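Local coordinates for putative flagella-related protein H (Methanocaldococcus jannaschii DSM 2661, PDB 4WIA), which probably binds ATP and magnesium as a KaiC-like P-loop ATPase and serves as an accessory component of the archaellum, the motility filament of archaea, at residues E5-R13 with I20-S28; Y56-Q64 with A117-S128. All blocks are in the same frame, centred on the assembly; numbering follows the deposited sequence.

Contact 1 (E5-R13 with I20-S28). With SO4 (sulfate ion), chain D.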
# COMPACT_ATOMS: atom_id res chain seq x y z
N GLU A 5 8.69 -14.77 -3.49
CA GLU A 5 10.15 -14.57 -3.70
C GLU A 5 10.55 -13.24 -4.37
O GLU A 5 11.73 -13.01 -4.58
CB GLU A 5 10.78 -15.78 -4.41
CG GLU A 5 10.57 -15.90 -5.91
CD GLU A 5 10.80 -17.34 -6.37
OE1 GLU A 5 9.79 -18.05 -6.60
OE2 GLU A 5 11.97 -17.79 -6.46
N LEU A 6 9.60 -12.33 -4.65
CA LEU A 6 9.91 -10.98 -5.17
C LEU A 6 9.59 -9.89 -4.20
O LEU A 6 8.45 -9.73 -3.79
CB LEU A 6 9.10 -10.73 -6.46
CG LEU A 6 9.85 -10.08 -7.61
CD1 LEU A 6 10.94 -11.04 -8.05
CD2 LEU A 6 8.93 -9.78 -8.81
N ALA A 7 10.57 -9.11 -3.83
CA ALA A 7 10.30 -8.00 -2.99
C ALA A 7 9.94 -6.78 -3.85
O ALA A 7 10.67 -6.44 -4.77
CB ALA A 7 11.52 -7.69 -2.17
N ARG A 8 8.84 -6.12 -3.51
CA ARG A 8 8.30 -5.01 -4.28
C ARG A 8 8.82 -3.67 -3.88
O ARG A 8 9.05 -3.38 -2.70
CB ARG A 8 6.83 -5.07 -4.19
CG ARG A 8 6.33 -6.39 -4.79
CD ARG A 8 4.94 -6.19 -5.32
NE ARG A 8 4.96 -5.98 -6.78
CZ ARG A 8 3.94 -5.48 -7.47
NH1 ARG A 8 2.84 -5.09 -6.82
NH2 ARG A 8 4.04 -5.31 -8.79
N ILE A 9 9.14 -2.89 -4.88
CA ILE A 9 9.66 -1.57 -4.72
C ILE A 9 8.76 -0.51 -5.44
O ILE A 9 9.17 0.65 -5.57
CB ILE A 9 11.09 -1.47 -5.29
CG1 ILE A 9 11.13 -1.95 -6.73
CG2 ILE A 9 12.06 -2.29 -4.47
CD1 ILE A 9 11.86 -1.04 -7.67
N ASP A 10 7.56 -0.91 -5.81
CA ASP A 10 6.70 -0.10 -6.64
C ASP A 10 6.34 1.25 -6.08
O ASP A 10 5.89 1.34 -4.99
CB ASP A 10 5.37 -0.81 -6.80
CG ASP A 10 5.49 -2.23 -7.18
OD1 ASP A 10 6.49 -2.88 -6.95
OD2 ASP A 10 4.53 -2.72 -7.69
N LEU A 11 6.45 2.28 -6.90
CA LEU A 11 5.87 3.57 -6.63
C LEU A 11 5.06 4.08 -7.80
O LEU A 11 5.33 3.78 -8.97
CB LEU A 11 7.01 4.56 -6.37
CG LEU A 11 7.98 4.24 -5.24
CD1 LEU A 11 9.02 5.33 -5.15
CD2 LEU A 11 7.26 4.17 -3.92
N SER A 12 4.08 4.93 -7.50
CA SER A 12 3.29 5.52 -8.53
C SER A 12 4.15 6.34 -9.51
O SER A 12 3.89 6.35 -10.70
CB SER A 12 2.21 6.42 -7.95
OG SER A 12 1.19 5.71 -7.29
N ARG A 13 5.13 7.04 -8.98
CA ARG A 13 5.80 8.10 -9.70
C ARG A 13 6.81 7.61 -10.69
O ARG A 13 7.29 8.38 -11.48
CB ARG A 13 6.52 9.00 -8.73
CG ARG A 13 7.83 8.43 -8.17
CD ARG A 13 8.38 9.33 -7.10
NE ARG A 13 7.58 9.20 -5.88
CZ ARG A 13 7.76 9.93 -4.77
NH1 ARG A 13 8.75 10.80 -4.69
NH2 ARG A 13 6.96 9.76 -3.74
N ILE A 20 13.37 -3.42 -13.59
CA ILE A 20 14.14 -4.47 -12.91
C ILE A 20 13.41 -5.81 -12.91
O ILE A 20 13.87 -6.79 -12.30
CB ILE A 20 14.46 -4.10 -11.50
CG1 ILE A 20 13.20 -3.98 -10.66
CG2 ILE A 20 15.28 -2.82 -11.50
CD1 ILE A 20 13.55 -3.82 -9.20
N GLY A 21 12.35 -5.90 -13.73
CA GLY A 21 11.69 -7.19 -14.05
C GLY A 21 10.59 -7.53 -13.08
O GLY A 21 10.14 -8.66 -13.10
N GLY A 22 10.13 -6.56 -12.29
CA GLY A 22 9.00 -6.76 -11.38
C GLY A 22 9.27 -6.41 -9.94
O GLY A 22 8.36 -6.09 -9.19
N GLY A 23 10.53 -6.55 -9.51
CA GLY A 23 10.91 -6.39 -8.13
C GLY A 23 12.33 -6.89 -7.93
O GLY A 23 13.01 -7.25 -8.89
N ILE A 24 12.76 -6.94 -6.67
CA ILE A 24 14.07 -7.41 -6.37
C ILE A 24 13.92 -8.80 -5.76
O ILE A 24 13.10 -8.98 -4.88
CB ILE A 24 14.72 -6.50 -5.34
CG1 ILE A 24 14.99 -5.12 -5.92
CG2 ILE A 24 16.04 -7.12 -4.84
CD1 ILE A 24 16.06 -5.08 -7.00
N PRO A 25 14.64 -9.81 -6.30
CA PRO A 25 14.48 -11.15 -5.72
C PRO A 25 15.00 -11.20 -4.31
O PRO A 25 16.08 -10.67 -3.97
CB PRO A 25 15.33 -12.05 -6.63
CG PRO A 25 15.49 -11.30 -7.89
CD PRO A 25 15.48 -9.83 -7.50
N HIS A 26 14.20 -11.82 -3.47
CA HIS A 26 14.68 -12.22 -2.15
C HIS A 26 16.02 -12.97 -2.25
O HIS A 26 16.24 -13.71 -3.19
CB HIS A 26 13.59 -13.04 -1.44
CG HIS A 26 12.52 -12.17 -0.84
ND1 HIS A 26 11.20 -12.24 -1.21
CD2 HIS A 26 12.60 -11.20 0.08
CE1 HIS A 26 10.51 -11.32 -0.55
NE2 HIS A 26 11.33 -10.68 0.24
N GLY A 27 16.91 -12.77 -1.27
CA GLY A 27 18.22 -13.36 -1.29
C GLY A 27 19.20 -12.67 -2.20
O GLY A 27 20.22 -13.21 -2.51
N SER A 28 18.90 -11.48 -2.70
CA SER A 28 19.82 -10.81 -3.59
C SER A 28 20.95 -10.12 -2.79
O SER A 28 20.70 -9.55 -1.71
CB SER A 28 19.07 -9.77 -4.43
OG SER A 28 18.23 -10.40 -5.42
S SO4 D . 4.42 7.36 -4.86
O1 SO4 D . 3.21 8.20 -4.83
O2 SO4 D . 5.20 7.65 -6.09
O3 SO4 D . 5.25 7.65 -3.67
O4 SO4 D . 4.04 5.93 -4.85
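Ala7 and Ile24 pair through both of their backbone amides, Ala7 N reaching Ile24 O at 2.7 Å and Ile24 N returning to Ala7 O at 2.9 Å. Next along, His26 N bonds to Glu5 O from above the carbonyl plane, and the imidazole lies with one face under the methyl of Ala7, a CH-pi contact with CB 4.2 Å from the ring centroid. The face that holds Ala7 and Ile24 is the buried one, laid against Phe51 of helix 40-53 and Ile158. Farther on, Ile9 and Ile20 meet tip to tip, CD1 to CD1 at 3.6 Å. The whole is a two-stranded antiparallel ribbon, whose return strand follows a short helix ended by a Schellman motif at Gly21. On the other face Leu6, though partly exposed, is close against Gly22 and Gly23, its CD2 3.6 Å from Gly22 C. The solvent side lies at Glu5 and Arg8, both exposed and turned away from the return strand. Beyond the ribbon, Arg13 grips a sulfate ion edge-on, NE to O2 and NH2 to O3 (2.7 Å), while Ser12 N binds O4; Lys84 and Arg55 of the second subunit hold the same anion.

Contact 2 (Y56-Q64 with A117-S128). With SO4 (sulfate ion), chain F.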
# COMPACT_ATOMS: atom_id res chain seq x y z
N TYR A 56 8.00 -3.56 3.67
CA TYR A 56 9.26 -4.15 4.12
C TYR A 56 10.01 -3.23 5.14
O TYR A 56 9.71 -2.06 5.27
CB TYR A 56 10.16 -4.46 2.93
CG TYR A 56 9.51 -5.36 1.90
CD1 TYR A 56 9.57 -6.73 2.04
CD2 TYR A 56 8.82 -4.83 0.82
CE1 TYR A 56 8.98 -7.57 1.13
CE2 TYR A 56 8.21 -5.66 -0.11
CZ TYR A 56 8.29 -7.02 0.05
OH TYR A 56 7.76 -7.85 -0.83
N SER A 57 10.92 -3.82 5.91
CA SER A 57 11.73 -3.08 6.83
C SER A 57 13.12 -2.94 6.23
O SER A 57 13.52 -3.78 5.47
CB SER A 57 11.81 -3.78 8.16
OG SER A 57 12.27 -5.13 8.02
N VAL A 58 13.81 -1.85 6.54
CA VAL A 58 15.09 -1.58 5.98
C VAL A 58 16.06 -1.13 7.09
O VAL A 58 15.69 -0.33 7.95
CB VAL A 58 14.97 -0.46 4.93
CG1 VAL A 58 16.34 -0.10 4.39
CG2 VAL A 58 14.09 -0.89 3.78
N THR A 59 17.30 -1.60 7.00
CA THR A 59 18.40 -1.01 7.69
C THR A 59 19.27 -0.27 6.69
O THR A 59 19.66 -0.85 5.65
CB THR A 59 19.28 -2.07 8.36
OG1 THR A 59 18.54 -2.68 9.41
CG2 THR A 59 20.56 -1.44 8.99
N TYR A 60 19.60 0.99 6.99
CA TYR A 60 20.46 1.75 6.11
C TYR A 60 21.69 2.18 6.88
O TYR A 60 21.57 2.99 7.78
CB TYR A 60 19.68 2.94 5.55
CG TYR A 60 20.30 3.63 4.33
CD1 TYR A 60 21.54 4.20 4.38
CD2 TYR A 60 19.60 3.71 3.14
CE1 TYR A 60 22.12 4.81 3.29
CE2 TYR A 60 20.15 4.35 2.03
CZ TYR A 60 21.39 4.90 2.10
OH TYR A 60 21.99 5.54 1.02
N VAL A 61 22.87 1.69 6.49
CA VAL A 61 24.11 2.01 7.13
C VAL A 61 24.85 2.95 6.19
O VAL A 61 25.20 2.55 5.09
CB VAL A 61 24.96 0.75 7.35
CG1 VAL A 61 26.29 1.07 8.07
CG2 VAL A 61 24.19 -0.30 8.13
N SER A 62 25.10 4.17 6.65
CA SER A 62 25.74 5.20 5.87
C SER A 62 27.12 5.60 6.48
O SER A 62 27.19 5.97 7.63
CB SER A 62 24.88 6.47 5.87
OG SER A 62 25.52 7.54 5.20
N THR A 63 28.15 5.62 5.66
CA THR A 63 29.42 6.20 6.01
C THR A 63 29.50 7.68 5.72
O THR A 63 30.57 8.25 5.81
CB THR A 63 30.53 5.52 5.20
OG1 THR A 63 30.24 5.56 3.79
CG2 THR A 63 30.64 4.07 5.61
N GLN A 64 28.40 8.32 5.31
CA GLN A 64 28.45 9.72 4.84
C GLN A 64 27.51 10.71 5.53
O GLN A 64 27.87 11.84 5.71
CB GLN A 64 28.22 9.76 3.32
CG GLN A 64 29.28 9.00 2.55
CD GLN A 64 29.03 9.03 1.06
OE1 GLN A 64 28.09 9.64 0.60
NE2 GLN A 64 29.85 8.31 0.32
N ALA A 117 21.21 -6.27 15.29
CA ALA A 117 20.07 -5.38 15.05
C ALA A 117 19.89 -5.10 13.55
O ALA A 117 18.77 -5.06 13.10
CB ALA A 117 20.21 -4.09 15.82
N PHE A 118 20.99 -5.00 12.80
CA PHE A 118 20.94 -4.67 11.43
C PHE A 118 20.11 -5.71 10.70
O PHE A 118 19.33 -5.35 9.79
CB PHE A 118 22.33 -4.63 10.75
CG PHE A 118 23.28 -3.61 11.28
CD1 PHE A 118 22.88 -2.61 12.16
CD2 PHE A 118 24.60 -3.64 10.86
CE1 PHE A 118 23.80 -1.69 12.63
CE2 PHE A 118 25.53 -2.74 11.35
CZ PHE A 118 25.12 -1.76 12.24
N TYR A 119 20.29 -6.98 11.06
CA TYR A 119 19.83 -8.12 10.26
C TYR A 119 18.45 -8.61 10.68
O TYR A 119 17.87 -9.49 10.05
CB TYR A 119 20.87 -9.27 10.26
CG TYR A 119 22.18 -8.74 9.84
CD1 TYR A 119 22.40 -8.39 8.51
CD2 TYR A 119 23.19 -8.45 10.78
CE1 TYR A 119 23.59 -7.79 8.10
CE2 TYR A 119 24.37 -7.87 10.38
CZ TYR A 119 24.54 -7.51 9.03
OH TYR A 119 25.71 -6.92 8.61
N GLU A 120 17.84 -7.93 11.62
CA GLU A 120 16.42 -8.20 11.87
C GLU A 120 15.54 -7.61 10.76
O GLU A 120 14.42 -8.00 10.63
CB GLU A 120 15.96 -7.61 13.21
CG GLU A 120 16.82 -7.98 14.43
CD GLU A 120 16.33 -7.22 15.66
OE1 GLU A 120 15.99 -7.87 16.66
OE2 GLU A 120 16.24 -5.98 15.61
N LYS A 121 16.05 -6.71 9.93
CA LYS A 121 15.21 -6.12 8.88
C LYS A 121 15.28 -6.92 7.61
O LYS A 121 16.12 -7.82 7.50
CB LYS A 121 15.64 -4.68 8.59
CG LYS A 121 15.73 -3.79 9.81
CD LYS A 121 14.49 -3.88 10.66
CE LYS A 121 14.44 -2.72 11.63
NZ LYS A 121 13.38 -2.95 12.64
N ASP A 122 14.35 -6.63 6.66
CA ASP A 122 14.25 -7.40 5.41
C ASP A 122 15.37 -7.04 4.50
O ASP A 122 15.86 -7.88 3.76
CB ASP A 122 12.94 -7.17 4.69
CG ASP A 122 11.74 -7.51 5.55
OD1 ASP A 122 11.76 -8.59 6.20
OD2 ASP A 122 10.82 -6.67 5.61
N VAL A 123 15.83 -5.82 4.56
CA VAL A 123 16.75 -5.31 3.59
C VAL A 123 17.81 -4.58 4.33
O VAL A 123 17.48 -3.73 5.15
CB VAL A 123 16.04 -4.31 2.63
CG1 VAL A 123 17.01 -3.73 1.63
CG2 VAL A 123 14.90 -4.99 1.88
N ILE A 124 19.08 -4.83 3.99
CA ILE A 124 20.16 -4.12 4.64
C ILE A 124 21.05 -3.44 3.63
O ILE A 124 21.58 -4.08 2.74
CB ILE A 124 21.01 -5.09 5.50
CG1 ILE A 124 20.11 -5.83 6.51
CG2 ILE A 124 22.11 -4.35 6.23
CD1 ILE A 124 19.61 -7.17 6.04
N ILE A 125 21.25 -2.14 3.81
CA ILE A 125 22.00 -1.35 2.84
C ILE A 125 23.32 -0.86 3.47
O ILE A 125 23.24 -0.23 4.50
CB ILE A 125 21.13 -0.17 2.42
CG1 ILE A 125 19.88 -0.68 1.68
CG2 ILE A 125 21.89 0.77 1.51
CD1 ILE A 125 18.83 0.33 1.31
N PHE A 126 24.47 -1.04 2.78
CA PHE A 126 25.70 -0.43 3.19
C PHE A 126 26.16 0.57 2.15
O PHE A 126 26.60 0.19 1.07
CB PHE A 126 26.81 -1.47 3.40
CG PHE A 126 26.44 -2.51 4.42
CD1 PHE A 126 26.59 -2.24 5.74
CD2 PHE A 126 25.83 -3.68 4.06
CE1 PHE A 126 26.21 -3.14 6.72
CE2 PHE A 126 25.42 -4.57 5.03
CZ PHE A 126 25.60 -4.29 6.37
N ASP A 127 26.08 1.85 2.48
CA ASP A 127 26.50 2.89 1.58
C ASP A 127 27.51 3.76 2.33
O ASP A 127 27.10 4.74 2.94
CB ASP A 127 25.24 3.71 1.20
CG ASP A 127 25.55 4.87 0.28
OD1 ASP A 127 26.58 4.78 -0.43
OD2 ASP A 127 24.77 5.86 0.25
N SER A 128 28.81 3.44 2.35
CA SER A 128 29.56 2.66 1.38
C SER A 128 30.23 1.46 2.04
O SER A 128 30.88 1.59 3.09
CB SER A 128 30.64 3.61 0.85
OG SER A 128 31.76 2.96 0.26
S SO4 F . 31.31 7.25 -2.85
O1 SO4 F . 31.39 7.02 -4.30
O2 SO4 F . 30.66 8.52 -2.39
O3 SO4 F . 32.75 7.32 -2.51
O4 SO4 F . 30.60 6.14 -2.10
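Thr59, Val61 and Thr63 send their amides to Val123 O, Ile125 O and Asp127 O, while Ile125 N and Asp127 N answer to Thr59 O and Val61 O, a regular parallel ladder with strand axes 4.7 Å apart. On the face of Tyr60, Ile125 CG2 stands over the centre of the phenol ring, 4.0 Å from its centroid. With CG anti to the backbone N (chi1 -164°), the ring runs alongside Asp127, and its OH donates to Asp127 OD2 at 2.9 Å on the anti side. That carboxylate is held further by Ser41 and Thr162; its place at the end of the strand beside the P-loop is consistent with that of a Walker B aspartate. The other face is largely apolar: Val61 CG2 packs 3.8 Å from Phe126 CE1 and also lies over the rim of the Phe118 ring. Its polar member is Thr59, whose OG1 donates in plane to a lone pair of Phe118 O (2.8 Å), tying the backbone at Phe118 to the strand. At the opening of the ladder Ser57 is clasped by Asp122: Ser57 N binds OD2 at 2.9 Å, and Ser57 OG accepts from Asp122 N. At the far end Ser128 N, in the cis peptide that follows Asp127, donates to Thr63 OG1, and Gln64, an ATP-binding residue by similarity, gives NE2 to a sulfate also bound by Lys40. Strand 58-62 is flanked by 90-94 and strand 123-127 by 158-163; helix 40-53 packs on Tyr60, Val123 and Ile125.

From the N terminus, contact 1 closes first, a short loop in which six residues, mostly the helix 16-19, separate 5-13 from 20-28. The chain then runs through strand 29-33, the P-loop and helix 40-53 before contact 2 opens, so the two lie in series and neither encloses the other. Contact 2 spans 52 residues, bringing strand 123-127 beside 58-62 after the excursion through strand 90-94, outermost in this chain, and several helices. Their centres are about 17 Å apart, yet they meet at Tyr56, whose OH is 3.3 Å from Ala7 CA. Helix 40-53 packs against both, joining the N-terminal ribbon to the parallel core of the sheet.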